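Long-range contacts in probable endonuclease 4 (Thermotoga maritima, PDB 4HNO), which probably takes part in DNA repair by cleaving phosphodiester bonds at apurinic or apyrimidinic sites, using a cluster of three metal ions: residues 232-237 against 263-268; 215-220 against 256-261; 9-14 against 22-27; 184-189 against 224-229. All coordinates share one frame; numbering follows the deposited sequence.

Interaction 1 of 4, residues 232-237 against 263-268. With MN (manganese (II) ion), chain C; MN (manganese (II) ion), chain E.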
loop_
_atom_site.group_PDB
_atom_site.type_symbol
_atom_site.label_atom_id
_atom_site.label_comp_id
_atom_site.label_asym_id
_atom_site.label_seq_id
_atom_site.Cartn_x
_atom_site.Cartn_y
_atom_site.Cartn_z
ATOM N N ARG A 232 -0.406 14.798 -2.291
ATOM C CA ARG A 232 -0.230 15.359 -0.960
ATOM C C ARG A 232 -1.366 14.860 -0.070
ATOM O O ARG A 232 -2.533 15.293 -0.180
ATOM C CB ARG A 232 -0.179 16.894 -1.005
ATOM C CG ARG A 232 1.047 17.452 -1.733
ATOM C CD ARG A 232 2.348 17.056 -1.040
ATOM N NE ARG A 232 3.523 17.688 -1.640
ATOM C CZ ARG A 232 4.237 17.169 -2.637
ATOM N NH1 ARG A 232 3.899 15.998 -3.169
ATOM N NH2 ARG A 232 5.291 17.823 -3.108
ATOM N N HIS A 233 -1.012 13.915 0.804
ATOM C CA HIS A 233 -1.991 13.293 1.657
ATOM C C HIS A 233 -2.461 14.272 2.731
ATOM O O HIS A 233 -1.732 15.173 3.151
ATOM C CB HIS A 233 -1.402 12.071 2.370
ATOM C CG HIS A 233 -0.792 11.037 1.474
ATOM N ND1 HIS A 233 -0.288 9.867 1.992
ATOM C CD2 HIS A 233 -0.534 10.988 0.144
ATOM C CE1 HIS A 233 0.238 9.143 1.008
ATOM N NE2 HIS A 233 0.112 9.809 -0.125
ATOM N N GLU A 234 -3.671 14.041 3.216
ATOM C CA GLU A 234 -4.268 14.860 4.254
ATOM C C GLU A 234 -4.938 13.938 5.277
ATOM O O GLU A 234 -5.360 12.819 4.973
ATOM C CB GLU A 234 -5.269 15.857 3.627
ATOM C CG GLU A 234 -5.985 16.803 4.597
ATOM C CD GLU A 234 -5.025 17.646 5.402
ATOM O OE1 GLU A 234 -4.886 18.835 5.066
ATOM O OE2 GLU A 234 -4.411 17.119 6.365
ATOM N N ARG A 235 -5.028 14.460 6.497
ATOM C CA ARG A 235 -5.716 13.804 7.596
ATOM C C ARG A 235 -7.168 13.506 7.246
ATOM O O ARG A 235 -7.826 14.287 6.566
ATOM C CB ARG A 235 -5.646 14.704 8.836
ATOM C CG ARG A 235 -4.189 15.024 9.168
ATOM C CD ARG A 235 -3.921 15.460 10.556
ATOM N NE ARG A 235 -4.437 14.509 11.515
ATOM C CZ ARG A 235 -4.523 14.785 12.800
ATOM N NH1 ARG A 235 -4.104 15.960 13.254
ATOM N NH2 ARG A 235 -5.028 13.898 13.620
ATOM N N ILE A 236 -7.669 12.377 7.729
ATOM C CA ILE A 236 -9.020 11.944 7.396
ATOM C C ILE A 236 -10.025 13.004 7.803
ATOM O O ILE A 236 -10.098 13.405 8.971
ATOM C CB ILE A 236 -9.369 10.621 8.112
ATOM C CG1 ILE A 236 -8.377 9.500 7.742
ATOM C CG2 ILE A 236 -10.808 10.218 7.807
ATOM C CD1 ILE A 236 -8.269 9.239 6.284
ATOM N N GLY A 237 -10.819 13.446 6.832
ATOM C CA GLY A 237 -11.857 14.428 7.087
ATOM C C GLY A 237 -11.419 15.866 6.909
ATOM O O GLY A 237 -12.249 16.761 6.937
ATOM N N GLU A 263 -1.903 6.596 5.803
ATOM C CA GLU A 263 -0.596 7.189 5.489
ATOM C C GLU A 263 -0.733 8.705 5.558
ATOM O O GLU A 263 -0.141 9.458 4.790
ATOM C CB GLU A 263 -0.070 6.767 4.132
ATOM C CG GLU A 263 -0.051 5.279 3.881
ATOM C CD GLU A 263 0.394 4.980 2.480
ATOM O OE1 GLU A 263 -0.283 5.509 1.547
ATOM O OE2 GLU A 263 1.394 4.262 2.288
ATOM N N THR A 264 -1.536 9.156 6.501
ATOM C CA THR A 264 -1.877 10.558 6.615
ATOM C C THR A 264 -0.751 11.273 7.376
ATOM O O THR A 264 0.086 10.630 8.018
ATOM C CB THR A 264 -3.213 10.706 7.319
ATOM O OG1 THR A 264 -3.138 9.968 8.535
ATOM C CG2 THR A 264 -4.355 10.167 6.485
ATOM N N PRO A 265 -0.693 12.602 7.272
ATOM C CA PRO A 265 0.394 13.330 7.931
ATOM C C PRO A 265 0.442 13.070 9.428
ATOM O O PRO A 265 -0.584 12.920 10.098
ATOM C CB PRO A 265 0.040 14.791 7.667
ATOM C CG PRO A 265 -0.725 14.756 6.388
ATOM C CD PRO A 265 -1.519 13.484 6.431
ATOM N N GLY A 266 1.657 13.024 9.959
ATOM C CA GLY A 266 1.847 12.873 11.390
ATOM C C GLY A 266 2.409 11.522 11.786
ATOM O O GLY A 266 2.847 10.737 10.941
ATOM N N GLY A 267 2.407 11.265 13.088
ATOM C CA GLY A 267 2.906 10.016 13.629
ATOM C C GLY A 267 1.823 9.245 14.360
ATOM O O GLY A 267 0.635 9.417 14.096
ATOM N N ASN A 268 2.233 8.395 15.297
ATOM C CA ASN A 268 1.288 7.533 16.002
ATOM C C ASN A 268 0.120 8.314 16.629
ATOM O O ASN A 268 -1.029 7.884 16.567
ATOM C CB ASN A 268 2.015 6.692 17.061
ATOM C CG ASN A 268 2.790 5.511 16.465
ATOM O OD1 ASN A 268 2.796 5.284 15.253
ATOM N ND2 ASN A 268 3.437 4.750 17.328
HETATM MN MN MN C . 1.325 9.472 -1.852
HETATM MN MN MN E . -0.090 4.872 -0.457
HETATM O O HOH W 1 1.850 5.071 -0.425
#
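His233 and Glu263 meet in the metal centre at the mouth of the TIM barrel. The His233 ring points its two nitrogens at different partners. His233 ND1 gives its hydrogen to the main-chain O of Glu263, at 2.8 Å and with a nearly straight N-H...O angle of 167°. That oxygen lies close to the ring plane, but the donor stands above the carbonyl plane. With ND1 held this way, His233 NE2 binds the manganese ion of chain C, at 2.1 Å. His184 and Asp231 complete the protein side of that site.

The Glu263 side chain runs a different way. Its CG is anti to the carbonyl carbon (chi1 -52°) and the chain then stays extended. This carries Glu263 OE1 to the second manganese ion, of chain E, at 2.1 Å. Glu147, Asp181 and His218 bind the same ion, and Gln33 is a further polar partner of the carboxylate. The His233 ring and the Glu263 carboxylate are turned 28° from each other. The pair thus reaches two metals; the one on NE2 may polarise the imidazole and strengthen the ND1 bond.

Beyond the metals the contact is mostly packing. Pro265 lays its ring against the chain of 233-235, with CG 3.4 Å from His233 O. Ile236 and Thr264 cross at about a right angle through CD1 and CG2. The Arg235 guanidinium forms salt bridges with Glu273 and Asp274, and Thr264 OG1 bonds to Asp274. Arg235 N gives its hydrogen to Glu234 OE2 at 2.7 Å, on the anti lone pair of that oxygen.

Interaction 2 of 4, residues 215-220 against 256-261. With MN (manganese (II) ion), chain E.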
loop_
_atom_site.group_PDB
_atom_site.type_symbol
_atom_site.label_atom_id
_atom_site.label_comp_id
_atom_site.label_asym_id
_atom_site.label_seq_id
_atom_site.Cartn_x
_atom_site.Cartn_y
_atom_site.Cartn_z
ATOM N N LYS A 215 -5.935 -6.250 -1.593
ATOM C CA LYS A 215 -5.437 -6.700 -0.297
ATOM C C LYS A 215 -5.296 -5.612 0.750
ATOM O O LYS A 215 -5.256 -5.905 1.942
ATOM C CB LYS A 215 -4.083 -7.395 -0.463
ATOM C CG LYS A 215 -4.119 -8.653 -1.312
ATOM C CD LYS A 215 -5.014 -9.730 -0.742
ATOM C CE LYS A 215 -4.978 -10.956 -1.620
ATOM N NZ LYS A 215 -5.917 -12.005 -1.144
ATOM N N MET A 216 -5.211 -4.360 0.319
ATOM C CA MET A 216 -4.996 -3.246 1.229
ATOM C C MET A 216 -5.582 -1.998 0.588
ATOM O O MET A 216 -5.493 -1.826 -0.630
ATOM C CB MET A 216 -3.504 -3.049 1.500
ATOM C CG MET A 216 -3.169 -1.799 2.319
ATOM S SD MET A 216 -1.510 -1.782 3.047
ATOM C CE MET A 216 -0.466 -2.246 1.657
ATOM N N ILE A 217 -6.133 -1.131 1.424
ATOM C CA ILE A 217 -6.472 0.238 1.046
ATOM C C ILE A 217 -5.581 1.155 1.859
ATOM O O ILE A 217 -5.471 1.013 3.077
ATOM C CB ILE A 217 -7.956 0.516 1.308
ATOM C CG1 ILE A 217 -8.801 -0.277 0.312
ATOM C CG2 ILE A 217 -8.260 2.021 1.223
ATOM C CD1 ILE A 217 -10.256 -0.389 0.694
ATOM N N HIS A 218 -4.925 2.095 1.168
ATOM C CA HIS A 218 -4.256 3.185 1.843
ATOM C C HIS A 218 -5.284 4.302 1.979
ATOM O O HIS A 218 -5.755 4.862 0.979
ATOM C CB HIS A 218 -3.037 3.677 1.087
ATOM C CG HIS A 218 -1.888 2.736 1.123
ATOM N ND1 HIS A 218 -0.803 2.889 0.287
ATOM C CD2 HIS A 218 -1.636 1.679 1.932
ATOM C CE1 HIS A 218 0.064 1.946 0.597
ATOM N NE2 HIS A 218 -0.414 1.198 1.585
ATOM N N LEU A 219 -5.664 4.564 3.218
ATOM C CA LEU A 219 -6.755 5.462 3.545
ATOM C C LEU A 219 -6.162 6.830 3.841
ATOM O O LEU A 219 -5.679 7.112 4.932
ATOM C CB LEU A 219 -7.536 4.912 4.741
ATOM C CG LEU A 219 -8.916 5.543 4.861
ATOM C CD1 LEU A 219 -9.876 4.949 3.821
ATOM C CD2 LEU A 219 -9.465 5.394 6.271
ATOM N N ASN A 220 -6.198 7.675 2.814
ATOM C CA ASN A 220 -5.601 9.002 2.840
ATOM C C ASN A 220 -6.601 10.020 2.293
ATOM O O ASN A 220 -7.141 9.828 1.205
ATOM C CB ASN A 220 -4.376 9.041 1.918
ATOM C CG ASN A 220 -3.257 8.135 2.405
ATOM O OD1 ASN A 220 -2.930 8.143 3.594
ATOM N ND2 ASN A 220 -2.676 7.381 1.483
ATOM N N GLN A 256 -15.208 -2.329 3.354
ATOM C CA GLN A 256 -15.031 -2.714 4.754
ATOM C C GLN A 256 -14.269 -4.030 4.919
ATOM O O GLN A 256 -13.677 -4.272 5.969
ATOM C CB GLN A 256 -16.385 -2.855 5.459
ATOM C CG GLN A 256 -17.141 -1.549 5.578
ATOM C CD GLN A 256 -18.497 -1.754 6.219
ATOM O OE1 GLN A 256 -18.708 -2.727 6.935
ATOM N NE2 GLN A 256 -19.422 -0.845 5.961
ATOM N N GLU A 257 -14.319 -4.901 3.921
ATOM C CA GLU A 257 -13.652 -6.185 4.028
ATOM C C GLU A 257 -12.131 -6.111 3.956
ATOM O O GLU A 257 -11.454 -7.070 4.307
ATOM C CB GLU A 257 -14.189 -7.142 2.966
ATOM C CG GLU A 257 -15.566 -7.703 3.298
ATOM C CD GLU A 257 -15.580 -8.602 4.533
ATOM O OE1 GLU A 257 -15.144 -8.157 5.615
ATOM O OE2 GLU A 257 -16.033 -9.759 4.422
ATOM N N VAL A 258 -11.602 -4.983 3.519
ATOM C CA VAL A 258 -10.185 -4.853 3.249
ATOM C C VAL A 258 -9.543 -3.984 4.327
ATOM O O VAL A 258 -10.140 -2.986 4.732
ATOM C CB VAL A 258 -9.998 -4.201 1.860
ATOM C CG1 VAL A 258 -8.522 -4.023 1.545
ATOM C CG2 VAL A 258 -10.675 -5.040 0.791
ATOM N N PRO A 259 -8.320 -4.310 4.779
ATOM C CA PRO A 259 -7.668 -3.409 5.731
ATOM C C PRO A 259 -7.457 -1.987 5.207
ATOM O O PRO A 259 -7.063 -1.798 4.064
ATOM C CB PRO A 259 -6.315 -4.088 6.019
ATOM C CG PRO A 259 -6.565 -5.530 5.736
ATOM C CD PRO A 259 -7.522 -5.529 4.556
ATOM N N TRP A 260 -7.725 -1.020 6.075
ATOM C CA TRP A 260 -7.549 0.413 5.818
ATOM C C TRP A 260 -6.316 0.869 6.575
ATOM O O TRP A 260 -6.288 0.828 7.803
ATOM C CB TRP A 260 -8.765 1.208 6.315
ATOM C CG TRP A 260 -10.060 0.808 5.698
ATOM C CD1 TRP A 260 -10.253 0.007 4.617
ATOM C CD2 TRP A 260 -11.372 1.183 6.165
ATOM N NE1 TRP A 260 -11.598 -0.139 4.381
ATOM C CE2 TRP A 260 -12.302 0.572 5.319
ATOM C CE3 TRP A 260 -11.836 1.969 7.225
ATOM C CZ2 TRP A 260 -13.682 0.695 5.504
ATOM C CZ3 TRP A 260 -13.206 2.102 7.400
ATOM C CH2 TRP A 260 -14.106 1.470 6.543
ATOM N N ILE A 261 -5.303 1.311 5.837
ATOM C CA ILE A 261 -4.032 1.700 6.411
ATOM C C ILE A 261 -3.813 3.192 6.147
ATOM O O ILE A 261 -3.695 3.632 5.010
ATOM C CB ILE A 261 -2.876 0.889 5.795
ATOM C CG1 ILE A 261 -3.014 -0.599 6.123
ATOM C CG2 ILE A 261 -1.531 1.455 6.231
ATOM C CD1 ILE A 261 -2.918 -0.946 7.590
HETATM MN MN MN E . -0.090 4.872 -0.457
HETATM O O HOH W 1 1.850 5.071 -0.425
#
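Ile217 pairs with Trp260 and His218 with Ile261 in parallel register. Three backbone bonds join the strands. Ile217 N gives to Pro259 O at 2.9 Å. Ile217 O receives Ile261 N at 2.8 Å. Leu219 N gives to Ile261 O at 2.8 Å. The first two donors lie nearly along the C=O axis, while Leu219 N comes from above the carbonyl plane of Ile261. Two CA-H...O contacts add to these: Trp260 CA approaches Ile217 O, and His218 CA approaches Ile261 O.

Both nitrogens of the His218 ring have partners. His218 ND1 binds the manganese ion of chain E at 2.2 Å, and NE2 is hydrogen-bonded to Gln33 OE1. Gln33 is thus a second-shell residue that should hold the ring's rotation. On the other face of the sheet, Trp260 NE1 is bonded to Ile255 O.

Apolar groups fill in around the bonds. Met216 SD lies 3.6 Å from Ile261 CG1, on the same face as His218. Ile217 and Trp260 lie side by side and point the same way, with CD1 of the isoleucine near the indole CD1. Helix 242-250 packs on Ile217 and Leu219. The parallel pairing is that of a TIM barrel, here the xylose isomerase-like one, with His218 as a metal ligand.

Interaction 3 of 4, residues 9-14 against 22-27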
loop_
_atom_site.group_PDB
_atom_site.type_symbol
_atom_site.label_atom_id
_atom_site.label_comp_id
_atom_site.label_asym_id
_atom_site.label_seq_id
_atom_site.Cartn_x
_atom_site.Cartn_y
_atom_site.Cartn_z
ATOM N N ALA A 9 -2.247 1.960 10.614
ATOM C CA ALA A 9 -1.460 3.016 10.022
ATOM C C ALA A 9 -0.090 2.502 9.620
ATOM O O ALA A 9 0.327 1.409 10.011
ATOM C CB ALA A 9 -1.303 4.177 11.002
ATOM N N HIS A 10 0.602 3.307 8.830
ATOM C CA HIS A 10 2.016 3.128 8.616
ATOM C C HIS A 10 2.723 3.462 9.930
ATOM O O HIS A 10 2.525 4.534 10.493
ATOM C CB HIS A 10 2.502 4.022 7.485
ATOM C CG HIS A 10 3.886 3.667 7.098
ATOM N ND1 HIS A 10 4.160 2.770 6.096
ATOM C CD2 HIS A 10 5.064 3.945 7.701
ATOM C CE1 HIS A 10 5.460 2.572 6.050
ATOM N NE2 HIS A 10 6.032 3.273 7.009
ATOM N N MET A 11 3.515 2.519 10.421
ATOM C CA MET A 11 4.113 2.593 11.744
ATOM C C MET A 11 5.615 2.699 11.656
ATOM O O MET A 11 6.236 2.043 10.823
ATOM C CB MET A 11 3.787 1.326 12.539
ATOM C CG MET A 11 2.309 1.006 12.646
ATOM S SD MET A 11 1.307 2.267 13.447
ATOM C CE MET A 11 1.864 2.042 15.158
ATOM N N PRO A 12 6.234 3.449 12.568
ATOM C CA PRO A 12 7.689 3.555 12.571
ATOM C C PRO A 12 8.361 2.282 13.082
ATOM O O PRO A 12 7.877 1.606 13.993
ATOM C CB PRO A 12 7.948 4.715 13.523
ATOM C CG PRO A 12 6.765 4.730 14.415
ATOM C CD PRO A 12 5.611 4.305 13.588
ATOM N N ILE A 13 9.507 1.973 12.497
ATOM C CA ILE A 13 10.285 0.802 12.886
ATOM C C ILE A 13 11.583 1.151 13.613
ATOM O O ILE A 13 12.334 0.254 13.975
ATOM C CB ILE A 13 10.634 -0.092 11.665
ATOM C CG1 ILE A 13 11.457 0.686 10.643
ATOM C CG2 ILE A 13 9.366 -0.668 11.056
ATOM C CD1 ILE A 13 12.052 -0.181 9.557
ATOM N N SER A 14 11.854 2.431 13.819
ATOM C CA SER A 14 13.171 2.853 14.299
ATOM C C SER A 14 13.513 2.316 15.691
ATOM O O SER A 14 14.684 2.165 16.013
ATOM C CB SER A 14 13.290 4.380 14.274
ATOM O OG SER A 14 12.348 4.979 15.143
ATOM N N GLN A 22 2.428 -3.685 19.620
ATOM C CA GLN A 22 1.919 -2.902 20.749
ATOM C C GLN A 22 1.554 -1.481 20.326
ATOM O O GLN A 22 0.546 -0.936 20.758
ATOM C CB GLN A 22 2.953 -2.844 21.871
ATOM C CG GLN A 22 2.532 -1.991 23.056
ATOM C CD GLN A 22 1.465 -2.650 23.898
ATOM O OE1 GLN A 22 1.767 -3.507 24.713
ATOM N NE2 GLN A 22 0.213 -2.268 23.690
ATOM N N ASP A 23 2.393 -0.868 19.500
ATOM C CA ASP A 23 2.111 0.489 19.057
ATOM C C ASP A 23 0.797 0.527 18.261
ATOM O O ASP A 23 0.019 1.474 18.386
ATOM C CB ASP A 23 3.243 1.032 18.189
ATOM C CG ASP A 23 4.539 1.270 18.938
ATOM O OD1 ASP A 23 4.538 1.324 20.176
ATOM O OD2 ASP A 23 5.582 1.417 18.259
ATOM N N THR A 24 0.547 -0.503 17.462
ATOM C CA THR A 24 -0.676 -0.622 16.686
ATOM C C THR A 24 -1.882 -0.698 17.608
ATOM O O THR A 24 -2.861 0.043 17.451
ATOM C CB THR A 24 -0.587 -1.858 15.779
ATOM O OG1 THR A 24 0.398 -1.628 14.768
ATOM C CG2 THR A 24 -1.881 -2.175 15.118
ATOM N N VAL A 25 -1.816 -1.583 18.592
ATOM C CA VAL A 25 -2.911 -1.704 19.537
ATOM C C VAL A 25 -3.134 -0.366 20.256
ATOM O O VAL A 25 -4.273 0.062 20.478
ATOM C CB VAL A 25 -2.613 -2.836 20.543
ATOM C CG1 VAL A 25 -3.571 -2.815 21.720
ATOM C CG2 VAL A 25 -2.660 -4.170 19.835
ATOM N N ASN A 26 -2.041 0.309 20.608
ATOM C CA ASN A 26 -2.128 1.567 21.351
ATOM C C ASN A 26 -2.779 2.700 20.582
ATOM O O ASN A 26 -3.321 3.605 21.198
ATOM C CB ASN A 26 -0.752 2.022 21.849
ATOM C CG ASN A 26 -0.257 1.203 23.025
ATOM O OD1 ASN A 26 -1.020 0.461 23.647
ATOM N ND2 ASN A 26 1.025 1.346 23.347
ATOM N N ILE A 27 -2.723 2.668 19.257
ATOM C CA ILE A 27 -3.437 3.680 18.475
ATOM C C ILE A 27 -4.851 3.252 18.105
ATOM O O ILE A 27 -5.547 4.001 17.424
ATOM C CB ILE A 27 -2.674 4.144 17.208
ATOM C CG1 ILE A 27 -2.576 3.054 16.136
ATOM C CG2 ILE A 27 -1.318 4.707 17.594
ATOM C CD1 ILE A 27 -2.094 3.585 14.785
HETATM O O HOH W 2 -1.488 0.547 12.967
HETATM O O HOH W 3 5.417 1.696 15.595
#
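Met11 reaches the helix by folding back twice. Its CG is anti to the carbonyl carbon, and the chain then bends at both chi2 (-60°) and chi3 (-72°). The bends curl the methyl CE of Met11 against Asp23, 3.5 Å from its CB. CE also lies close to the backbone where Asp23 joins Thr24. From the other side, Ile27 sets CG1 between its backbone N and carbonyl carbon (chi1 69°). This sends CD1 toward the strand. Met11 and Ile27 meet tip to tip, SD to CD1 at 3.9 Å. The same CD1 of Ile27 rests on Ala9 CB, also at 3.9 Å.

The contact lies in a beta-alpha-beta unit of the TIM barrel, made of strand 7-10, helix 20-26 and strand 31-34. It packs the end of the first strand and its following loop against the helix. Phe32 and Ile34 of the next strand also touch Met11, and Asn268 of helix 268-284 touches Met11 and Asp23.

No direct hydrogen bond joins the segments, but two waters bridge them. One donates to Pro12 O at 2.9 Å and to Asp23 OD2 at 2.7 Å. The other accepts from Ala9 N at 2.8 Å and donates a weak bond to Thr24 OG1 at 3.4 Å. That hydroxyl is also hydrogen-bonded to Val20 O within the helix, and Thr24 OG1 sits 3.9 Å from Met11 CG.

Interaction 4 of 4, residues 184-189 against 224-229. With MN (manganese (II) ion), chain C.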
loop_
_atom_site.group_PDB
_atom_site.type_symbol
_atom_site.label_atom_id
_atom_site.label_comp_id
_atom_site.label_asym_id
_atom_site.label_seq_id
_atom_site.Cartn_x
_atom_site.Cartn_y
_atom_site.Cartn_z
ATOM N N HIS A 184 -4.050 8.894 -3.990
ATOM C CA HIS A 184 -3.526 8.739 -5.332
ATOM C C HIS A 184 -4.663 8.578 -6.342
ATOM O O HIS A 184 -4.633 9.141 -7.443
ATOM C CB HIS A 184 -2.583 7.558 -5.425
ATOM C CG HIS A 184 -1.391 7.678 -4.523
ATOM N ND1 HIS A 184 -0.570 6.611 -4.240
ATOM C CD2 HIS A 184 -0.893 8.712 -3.800
ATOM C CE1 HIS A 184 0.388 6.993 -3.406
ATOM N NE2 HIS A 184 0.213 8.263 -3.111
ATOM N N GLY A 185 -5.672 7.796 -5.958
ATOM C CA GLY A 185 -6.800 7.582 -6.834
ATOM C C GLY A 185 -7.597 8.863 -7.059
ATOM O O GLY A 185 -7.993 9.178 -8.183
ATOM N N PHE A 186 -7.860 9.596 -5.985
ATOM C CA PHE A 186 -8.607 10.856 -6.092
ATOM C C PHE A 186 -7.869 11.845 -6.998
ATOM O O PHE A 186 -8.473 12.505 -7.854
ATOM C CB PHE A 186 -8.812 11.435 -4.699
ATOM C CG PHE A 186 -9.913 12.450 -4.588
ATOM C CD1 PHE A 186 -11.238 12.104 -4.800
ATOM C CD2 PHE A 186 -9.627 13.754 -4.224
ATOM C CE1 PHE A 186 -12.242 13.022 -4.617
ATOM C CE2 PHE A 186 -10.645 14.665 -4.048
ATOM C CZ PHE A 186 -11.941 14.291 -4.253
ATOM N N ASP A 187 -6.550 11.908 -6.838
ATOM C CA ASP A 187 -5.700 12.713 -7.707
ATOM C C ASP A 187 -5.888 12.380 -9.169
ATOM O O ASP A 187 -5.717 13.248 -10.028
ATOM C CB ASP A 187 -4.217 12.406 -7.422
ATOM C CG ASP A 187 -3.554 13.254 -6.370
ATOM O OD1 ASP A 187 -4.001 14.376 -6.055
ATOM O OD2 ASP A 187 -2.483 12.777 -5.901
ATOM N N SER A 188 -6.223 11.121 -9.448
ATOM C CA SER A 188 -6.282 10.562 -10.778
ATOM C C SER A 188 -7.711 10.412 -11.306
ATOM O O SER A 188 -7.921 9.792 -12.337
ATOM C CB SER A 188 -5.602 9.196 -10.796
ATOM O OG SER A 188 -4.275 9.284 -10.303
ATOM N N GLY A 189 -8.684 10.979 -10.592
ATOM C CA GLY A 189 -10.048 10.996 -11.070
ATOM C C GLY A 189 -10.966 9.927 -10.527
ATOM O O GLY A 189 -12.116 9.849 -10.955
ATOM N N TYR A 224 -5.778 18.237 -2.072
ATOM C CA TYR A 224 -6.177 18.856 -3.331
ATOM C C TYR A 224 -7.454 18.241 -3.858
ATOM O O TYR A 224 -7.855 17.143 -3.475
ATOM C CB TYR A 224 -5.045 18.730 -4.366
ATOM C CG TYR A 224 -3.832 19.558 -4.000
ATOM C CD1 TYR A 224 -2.808 19.015 -3.226
ATOM C CD2 TYR A 224 -3.729 20.875 -4.365
ATOM C CE1 TYR A 224 -1.705 19.758 -2.838
ATOM C CE2 TYR A 224 -2.630 21.650 -3.959
ATOM C CZ TYR A 224 -1.619 21.068 -3.201
ATOM O OH TYR A 224 -0.512 21.783 -2.797
ATOM N N PRO A 225 -8.100 18.944 -4.799
ATOM C CA PRO A 225 -9.349 18.444 -5.369
ATOM C C PRO A 225 -9.170 17.217 -6.253
ATOM O O PRO A 225 -8.059 16.823 -6.639
ATOM C CB PRO A 225 -9.844 19.621 -6.217
ATOM C CG PRO A 225 -9.165 20.809 -5.689
ATOM C CD PRO A 225 -7.835 20.342 -5.194
ATOM N N LEU A 226 -10.310 16.640 -6.602
ATOM C CA LEU A 226 -10.379 15.553 -7.553
ATOM C C LEU A 226 -9.583 15.898 -8.795
ATOM O O LEU A 226 -9.752 16.967 -9.363
ATOM C CB LEU A 226 -11.836 15.305 -7.924
ATOM C CG LEU A 226 -12.120 14.180 -8.907
ATOM C CD1 LEU A 226 -11.872 12.827 -8.300
ATOM C CD2 LEU A 226 -13.556 14.293 -9.384
ATOM N N GLY A 227 -8.739 14.983 -9.243
ATOM C CA GLY A 227 -8.022 15.152 -10.488
ATOM C C GLY A 227 -6.754 15.981 -10.416
ATOM O O GLY A 227 -6.114 16.195 -11.432
ATOM N N ALA A 228 -6.355 16.423 -9.224
ATOM C CA ALA A 228 -5.267 17.388 -9.108
ATOM C C ALA A 228 -3.881 16.817 -9.414
ATOM O O ALA A 228 -2.961 17.594 -9.657
ATOM C CB ALA A 228 -5.241 17.960 -7.730
ATOM N N ALA A 229 -3.692 15.501 -9.315
ATOM C CA ALA A 229 -2.385 14.885 -9.603
ATOM C C ALA A 229 -1.246 15.447 -8.742
ATOM O O ALA A 229 -0.138 15.588 -9.226
ATOM C CB ALA A 229 -2.064 14.977 -11.095
HETATM MN MN MN C . 1.325 9.472 -1.852
HETATM O O HOH W 4 -6.430 14.985 -4.990
#
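Phe186 O is gripped by two backbone donors. Gly227 N reaches Phe186 O from the loop at 2.9 Å, with an almost straight N-H...O angle of 173°. Gly189 N reaches Phe186 O from the same segment at 3.1 Å. The next carbonyl, Asp187 O, takes Ala229 N at 3.1 Å in a more bent bond, and Gly227 CA makes a bent CA-H...O contact with it.

Gly189 N to Phe186 O is one of the two bonds of a Schellman motif that ends helix 182-187, with Gly189 as the C-prime residue. The partner loop makes a type II turn from Pro225 to Ala228. The turn thus docks on the C-terminal end of a helix in the TIM barrel. At the start of the segment, His184 NE2 binds the manganese ion of chain C.

The Phe186 ring lies against the turn. Phe186 CG is anti to the backbone N (chi1 -161°), which brings the ring to Leu226. Leu226 puts CD1 over one face, 4.0 Å from the Phe186 centroid, in a CH-pi contact. Tyr224 O sits at the ring edge, in plane. The Asp187 carboxylate lies beside Ala229 and is held from outside the contact: OD2 bonds to Ser150 OG and Asp231 N, and OD1 to Lys230 N. Asp231 also binds that metal, making Asp187 a second-shell residue.

In the fold
Interactions 2 and 3 are buried, while interactions 1 and 4 are only partly so, and interaction 4 has an exposed loop. Interaction 2 is sheet pairing between barrel strands, rich in regular backbone bonds. Interaction 3 packs a strand end on a helix through apolar groups and waters, and is the one without a metal ligand. Interactions 1 and 2 share the manganese ion of chain E, and Asn220 OD1 probably bonds to Glu263 N between them. Interactions 1 and 4 share the manganese ion of chain C. Asn268 of interaction 1 packs on Met11 and Ile27 of interaction 3. Interactions 3 and 4 do not touch; their nearest atoms are about 11 Å apart.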